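Local coordinates for endoglucanase (Komagataeibacter sucrofermentans, PDB 6VC5), which probably catalyses the endohydrolysis of (1->4)-beta-D-glucosidic linkages in cellulose and related beta-glucans, as a member of glycosyl hydrolase family 8, at residues W215-S220 with D261-A266; S254-W259 with G275-A280. All blocks are in the same frame, centred on the assembly; numbering follows the deposited sequence.

Overall arrangement
Along the chain, W215-S220 comes first and carries strand 218-219. Helices 225-232 and 238-251 follow, and S254-W259 leads out of the second of them into strand 260-261. D261-A266 turns away from that strand, and G275-A280 lies on helix 274-282. The segments alternate, so the two contacts cross: interaction 1 closes the loop over the helix pair, while interaction 2 brings the approach to strand 260-261 against the helix that follows it. Their centres are about 15 Å apart, and they meet directly where S220 packs on G258, W259 and Y276. Together they tie a two-stranded antiparallel sheet to helices of the (alpha/alpha)6-barrel fold of family 8.

Interaction 1 of 2, residues W215-S220 with D261-A266; sequences WPPRFS and DLTNGA
R218 and D261 face each other as an antiparallel, non-hydrogen-bonded pair in a small two-stranded sheet, 218-219 with 260-261, in a partly buried contact whose centre lies about 20 Å from the centre of the chain. Their CA atoms are 4.4 Å apart and both side chains rise on the same face. One backbone bond crosses beside the pair, from L262 N to P217 O (2.9 Å, 171° at the hydrogen), where P217 centres an inverse gamma turn. On the face with R218 and D261 the opposite charges meet through water: it accepts from R218 NE at 2.7 Å, lying in the guanidinium plane at its edge, and donates to D261 OD1. P216 CB lies over one face of that guanidinium, offset toward its rim. The other carboxylate oxygen, D261 OD2, works within its own turn. The D261 CG stands anti to the backbone N (chi1 -175°), which brings OD2 to the turn, where it accepts from T263 N nearly along its C-O axis, from T263 OG1 on the syn side at 2.6 Å, and from N264 N above the carboxylate plane, an Asx turn extended to an Asx motif. With an alanine here, the T263 hydroxyl and both turn amides are likely to lose their common acceptor, and the R218-bound water its carboxylate. T263 CG2 lies 3.9 Å from P217 CB, while the L262 methyls pack alongside the other strand, CD2 4.0 Å from F219 CB. Beyond the pair, F219 shares backbone hydrogen bonding with V260, R218 makes a cation-pi contact with W259, and I211 of strand 209-211 packs against P217, L262 and T263.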
loop_
_atom_site.group_PDB
_atom_site.type_symbol
_atom_site.label_atom_id
_atom_site.label_comp_id
_atom_site.label_asym_id
_atom_site.label_seq_id
_atom_site.Cartn_x
_atom_site.Cartn_y
_atom_site.Cartn_z
ATOM N N TRP A 215 -2.802 -17.214 -7.162
ATOM C CA TRP A 215 -3.715 -16.634 -6.194
ATOM C C TRP A 215 -5.109 -16.646 -6.815
ATOM O O TRP A 215 -5.235 -16.646 -8.041
ATOM C CB TRP A 215 -3.362 -15.171 -5.892
ATOM C CG TRP A 215 -2.017 -14.911 -5.281
ATOM C CD1 TRP A 215 -1.725 -14.801 -3.945
ATOM C CD2 TRP A 215 -0.799 -14.653 -5.979
ATOM N NE1 TRP A 215 -0.395 -14.507 -3.779
ATOM C CE2 TRP A 215 0.198 -14.417 -5.008
ATOM C CE3 TRP A 215 -0.447 -14.620 -7.330
ATOM C CZ2 TRP A 215 1.516 -14.149 -5.350
ATOM C CZ3 TRP A 215 0.869 -14.351 -7.670
ATOM C CH2 TRP A 215 1.833 -14.115 -6.677
ATOM N N PRO A 216 -6.156 -16.654 -5.997
ATOM C CA PRO A 216 -7.518 -16.615 -6.558
ATOM C C PRO A 216 -7.683 -15.389 -7.438
ATOM O O PRO A 216 -7.136 -14.317 -7.131
ATOM C CB PRO A 216 -8.412 -16.528 -5.315
ATOM C CG PRO A 216 -7.589 -17.111 -4.209
ATOM C CD PRO A 216 -6.161 -16.767 -4.532
ATOM N N PRO A 217 -8.390 -15.514 -8.555
ATOM C CA PRO A 217 -8.464 -14.422 -9.555
ATOM C C PRO A 217 -9.494 -13.360 -9.182
ATOM O O PRO A 217 -10.566 -13.235 -9.788
ATOM C CB PRO A 217 -8.847 -15.182 -10.828
ATOM C CG PRO A 217 -9.726 -16.292 -10.311
ATOM C CD PRO A 217 -9.062 -16.740 -9.028
ATOM N N ARG A 218 -9.155 -12.541 -8.185
ATOM C CA ARG A 218 -10.117 -11.676 -7.520
ATOM C C ARG A 218 -9.632 -10.234 -7.460
ATOM O O ARG A 218 -8.432 -9.954 -7.544
ATOM C CB ARG A 218 -10.366 -12.139 -6.081
ATOM C CG ARG A 218 -10.946 -13.517 -5.993
ATOM C CD ARG A 218 -10.877 -14.019 -4.581
ATOM N NE ARG A 218 -11.459 -15.354 -4.493
ATOM C CZ ARG A 218 -11.492 -16.063 -3.376
ATOM N NH1 ARG A 218 -10.978 -15.560 -2.264
ATOM N NH2 ARG A 218 -12.046 -17.276 -3.376
ATOM N N PHE A 219 -10.585 -9.332 -7.316
ATOM C CA PHE A 219 -10.412 -7.997 -6.745
ATOM C C PHE A 219 -10.776 -8.130 -5.277
ATOM O O PHE A 219 -11.877 -8.396 -4.991
ATOM C CB PHE A 219 -11.382 -7.001 -7.414
ATOM C CG PHE A 219 -11.430 -5.625 -6.764
ATOM C CD1 PHE A 219 -10.596 -4.632 -7.149
ATOM C CD2 PHE A 219 -12.381 -5.343 -5.826
ATOM C CE1 PHE A 219 -10.681 -3.386 -6.593
ATOM C CE2 PHE A 219 -12.469 -4.095 -5.250
ATOM C CZ PHE A 219 -11.601 -3.119 -5.625
ATOM N N SER A 220 -9.820 -7.944 -4.378
ATOM C CA SER A 220 -10.059 -8.130 -2.964
ATOM C C SER A 220 -9.128 -7.301 -2.082
ATOM O O SER A 220 -9.012 -6.134 -2.276
ATOM C CB SER A 220 -10.071 -9.621 -2.574
ATOM O OG SER A 220 -8.829 -10.219 -2.475
ATOM N N ASP A 261 -14.825 -12.312 -7.886
ATOM C CA ASP A 261 -14.063 -13.107 -8.842
ATOM C C ASP A 261 -14.171 -12.436 -10.205
ATOM O O ASP A 261 -15.276 -12.173 -10.696
ATOM C CB ASP A 261 -14.641 -14.530 -8.889
ATOM C CG ASP A 261 -13.838 -15.481 -9.766
ATOM O OD1 ASP A 261 -13.391 -16.542 -9.264
ATOM O OD2 ASP A 261 -13.666 -15.203 -10.961
ATOM N N LEU A 262 -13.021 -12.144 -10.805
ATOM C CA LEU A 262 -12.977 -11.393 -12.058
ATOM C C LEU A 262 -13.180 -12.258 -13.296
ATOM O O LEU A 262 -13.205 -11.719 -14.411
ATOM C CB LEU A 262 -11.650 -10.641 -12.144
ATOM C CG LEU A 262 -11.406 -9.701 -10.958
ATOM C CD1 LEU A 262 -10.057 -9.026 -11.150
ATOM C CD2 LEU A 262 -12.514 -8.668 -10.841
ATOM N N THR A 263 -13.327 -13.574 -13.135
ATOM C CA THR A 263 -13.606 -14.454 -14.261
ATOM C C THR A 263 -15.068 -14.852 -14.370
ATOM O O THR A 263 -15.505 -15.215 -15.467
ATOM C CB THR A 263 -12.731 -15.710 -14.195
ATOM O OG1 THR A 263 -13.217 -16.588 -13.168
ATOM C CG2 THR A 263 -11.286 -15.329 -13.914
ATOM N N ASN A 264 -15.841 -14.790 -13.274
ATOM C CA ASN A 264 -17.252 -15.154 -13.361
ATOM C C ASN A 264 -18.195 -14.226 -12.613
ATOM O O ASN A 264 -19.410 -14.464 -12.632
ATOM C CB ASN A 264 -17.488 -16.612 -12.921
ATOM C CG ASN A 264 -17.030 -16.881 -11.503
ATOM O OD1 ASN A 264 -16.893 -15.969 -10.689
ATOM N ND2 ASN A 264 -16.804 -18.151 -11.194
ATOM N N GLY A 265 -17.692 -13.188 -11.950
ATOM C CA GLY A 265 -18.557 -12.282 -11.238
ATOM C C GLY A 265 -19.032 -12.738 -9.878
ATOM O O GLY A 265 -19.760 -11.978 -9.221
ATOM N N ALA A 266 -18.657 -13.938 -9.427
ATOM C CA ALA A 266 -19.085 -14.383 -8.102
ATOM C C ALA A 266 -18.530 -13.455 -7.021
ATOM O O ALA A 266 -17.434 -12.904 -7.152
ATOM C CB ALA A 266 -18.625 -15.819 -7.846
HETATM O O HOH W 1 -12.477 -16.784 -6.566
#

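Interaction 2 of 2, residues S254-W259 with G275-A280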
loop_
_atom_site.group_PDB
_atom_site.type_symbol
_atom_site.label_atom_id
_atom_site.label_comp_id
_atom_site.label_asym_id
_atom_site.label_seq_id
_atom_site.Cartn_x
_atom_site.Cartn_y
_atom_site.Cartn_z
ATOM N N SER A 254 -24.180 -1.051 2.528
ATOM C CA SER A 254 -24.447 -2.114 3.493
ATOM C C SER A 254 -24.029 -3.500 3.015
ATOM O O SER A 254 -24.116 -4.456 3.798
ATOM C CB SER A 254 -25.935 -2.144 3.866
ATOM O OG SER A 254 -26.339 -0.928 4.474
ATOM N N ALA A 255 -23.560 -3.647 1.765
ATOM C CA ALA A 255 -23.298 -4.983 1.244
ATOM C C ALA A 255 -22.099 -5.022 0.298
ATOM O O ALA A 255 -22.097 -5.801 -0.660
ATOM C CB ALA A 255 -24.555 -5.559 0.576
ATOM N N LEU A 256 -21.084 -4.197 0.533
ATOM C CA LEU A 256 -19.911 -4.274 -0.327
ATOM C C LEU A 256 -19.270 -5.649 -0.153
ATOM O O LEU A 256 -19.144 -6.132 0.976
ATOM C CB LEU A 256 -18.897 -3.179 0.034
ATOM C CG LEU A 256 -19.338 -1.719 -0.150
ATOM C CD1 LEU A 256 -18.224 -0.764 0.305
ATOM C CD2 LEU A 256 -19.750 -1.421 -1.584
ATOM N N PRO A 257 -18.878 -6.302 -1.220
ATOM C CA PRO A 257 -18.282 -7.633 -1.102
ATOM C C PRO A 257 -16.835 -7.584 -0.617
ATOM O O PRO A 257 -16.150 -6.682 -0.926
ATOM C CB PRO A 257 -18.331 -8.153 -2.531
ATOM C CG PRO A 257 -18.335 -6.938 -3.385
ATOM C CD PRO A 257 -19.094 -5.895 -2.610
ATOM N N GLY A 258 -16.424 -8.574 0.135
ATOM C CA GLY A 258 -15.017 -8.702 0.488
ATOM C C GLY A 258 -14.149 -9.088 -0.694
ATOM O O GLY A 258 -12.986 -8.675 -0.789
ATOM N N TRP A 259 -14.690 -9.891 -1.604
ATOM C CA TRP A 259 -13.991 -10.188 -2.841
ATOM C C TRP A 259 -14.993 -10.388 -3.963
ATOM O O TRP A 259 -16.147 -10.766 -3.730
ATOM C CB TRP A 259 -13.043 -11.397 -2.739
ATOM C CG TRP A 259 -13.608 -12.717 -2.251
ATOM C CD1 TRP A 259 -13.456 -13.244 -1.005
ATOM C CD2 TRP A 259 -14.352 -13.684 -3.004
ATOM N NE1 TRP A 259 -14.061 -14.469 -0.927
ATOM C CE2 TRP A 259 -14.626 -14.765 -2.139
ATOM C CE3 TRP A 259 -14.822 -13.742 -4.324
ATOM C CZ2 TRP A 259 -15.348 -15.887 -2.547
ATOM C CZ3 TRP A 259 -15.539 -14.866 -4.730
ATOM C CH2 TRP A 259 -15.800 -15.918 -3.836
ATOM N N GLY A 275 -13.173 -0.830 6.393
ATOM C CA GLY A 275 -12.149 -0.170 5.600
ATOM C C GLY A 275 -12.495 -0.076 4.123
ATOM O O GLY A 275 -12.106 0.887 3.447
ATOM N N TYR A 276 -13.210 -1.075 3.578
ATOM C CA TYR A 276 -13.610 -0.939 2.177
ATOM C C TYR A 276 -14.605 0.196 2.005
ATOM O O TYR A 276 -14.608 0.883 0.979
ATOM C CB TYR A 276 -14.308 -2.196 1.665
ATOM C CG TYR A 276 -13.452 -3.355 1.260
ATOM C CD1 TYR A 276 -12.320 -3.724 1.982
ATOM C CD2 TYR A 276 -13.815 -4.140 0.170
ATOM C CE1 TYR A 276 -11.563 -4.845 1.608
ATOM C CE2 TYR A 276 -13.070 -5.262 -0.205
ATOM C CZ TYR A 276 -11.952 -5.608 0.519
ATOM O OH TYR A 276 -11.212 -6.714 0.163
ATOM N N LEU A 277 -15.513 0.351 2.966
ATOM C CA LEU A 277 -16.460 1.455 2.901
ATOM C C LEU A 277 -15.734 2.789 2.948
ATOM O O LEU A 277 -16.133 3.741 2.270
ATOM C CB LEU A 277 -17.466 1.333 4.049
ATOM C CG LEU A 277 -18.510 2.425 4.223
ATOM C CD1 LEU A 277 -19.405 2.491 3.017
ATOM C CD2 LEU A 277 -19.321 2.139 5.468
ATOM N N ALA A 278 -14.657 2.871 3.739
ATOM C CA ALA A 278 -13.842 4.081 3.748
ATOM C C ALA A 278 -13.285 4.384 2.360
ATOM O O ALA A 278 -13.363 5.521 1.884
ATOM C CB ALA A 278 -12.714 3.931 4.762
ATOM N N VAL A 279 -12.732 3.371 1.681
ATOM C CA VAL A 279 -12.229 3.563 0.319
ATOM C C VAL A 279 -13.351 3.970 -0.635
ATOM O O VAL A 279 -13.194 4.899 -1.438
ATOM C CB VAL A 279 -11.517 2.284 -0.158
ATOM C CG1 VAL A 279 -11.109 2.442 -1.618
ATOM C CG2 VAL A 279 -10.279 2.007 0.706
ATOM N N ALA A 280 -14.485 3.266 -0.590
ATOM C CA ALA A 280 -15.598 3.560 -1.493
ATOM C C ALA A 280 -16.124 4.970 -1.300
ATOM O O ALA A 280 -16.460 5.648 -2.270
ATOM C CB ALA A 280 -16.732 2.560 -1.269
#
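The Y276 ring is met obliquely by two successive backbone carbonyls, P257 O and G258 O, each 3.5 Å from CE2, while Y301 and L305 of helix 300-313 also touch this side chain. In the (alpha/alpha)6-barrel fold of family 8, the loop S254-W259, running from helix 238-251 towards strand 260-261, rests on helix 274-282 in a buried contact. L256 is the apolar half of it. Its CG stands anti to the carbonyl carbon (chi1 -63°), and CD1 reaches the helix backbone at L277 CA, 3.8 Å away. The same methyl lies 4.0 Å from A280 CB, one helical turn on from Y276, and also comes near the CB atoms of Y276 and L277. Behind the loop, P257 packs on F247 and Y251 of helix 238-251, and A280 touches W248 of that helix, so both segments share it as a neighbour. L256 N donates to O3 of a bound glycerol, probably from the crystallisation liquor. The polar half lies at the far end of the tyrosine, where its hydroxyl, Y276 OH, donates to G258 O at 2.8 Å, in the carbonyl plane and on a lone pair.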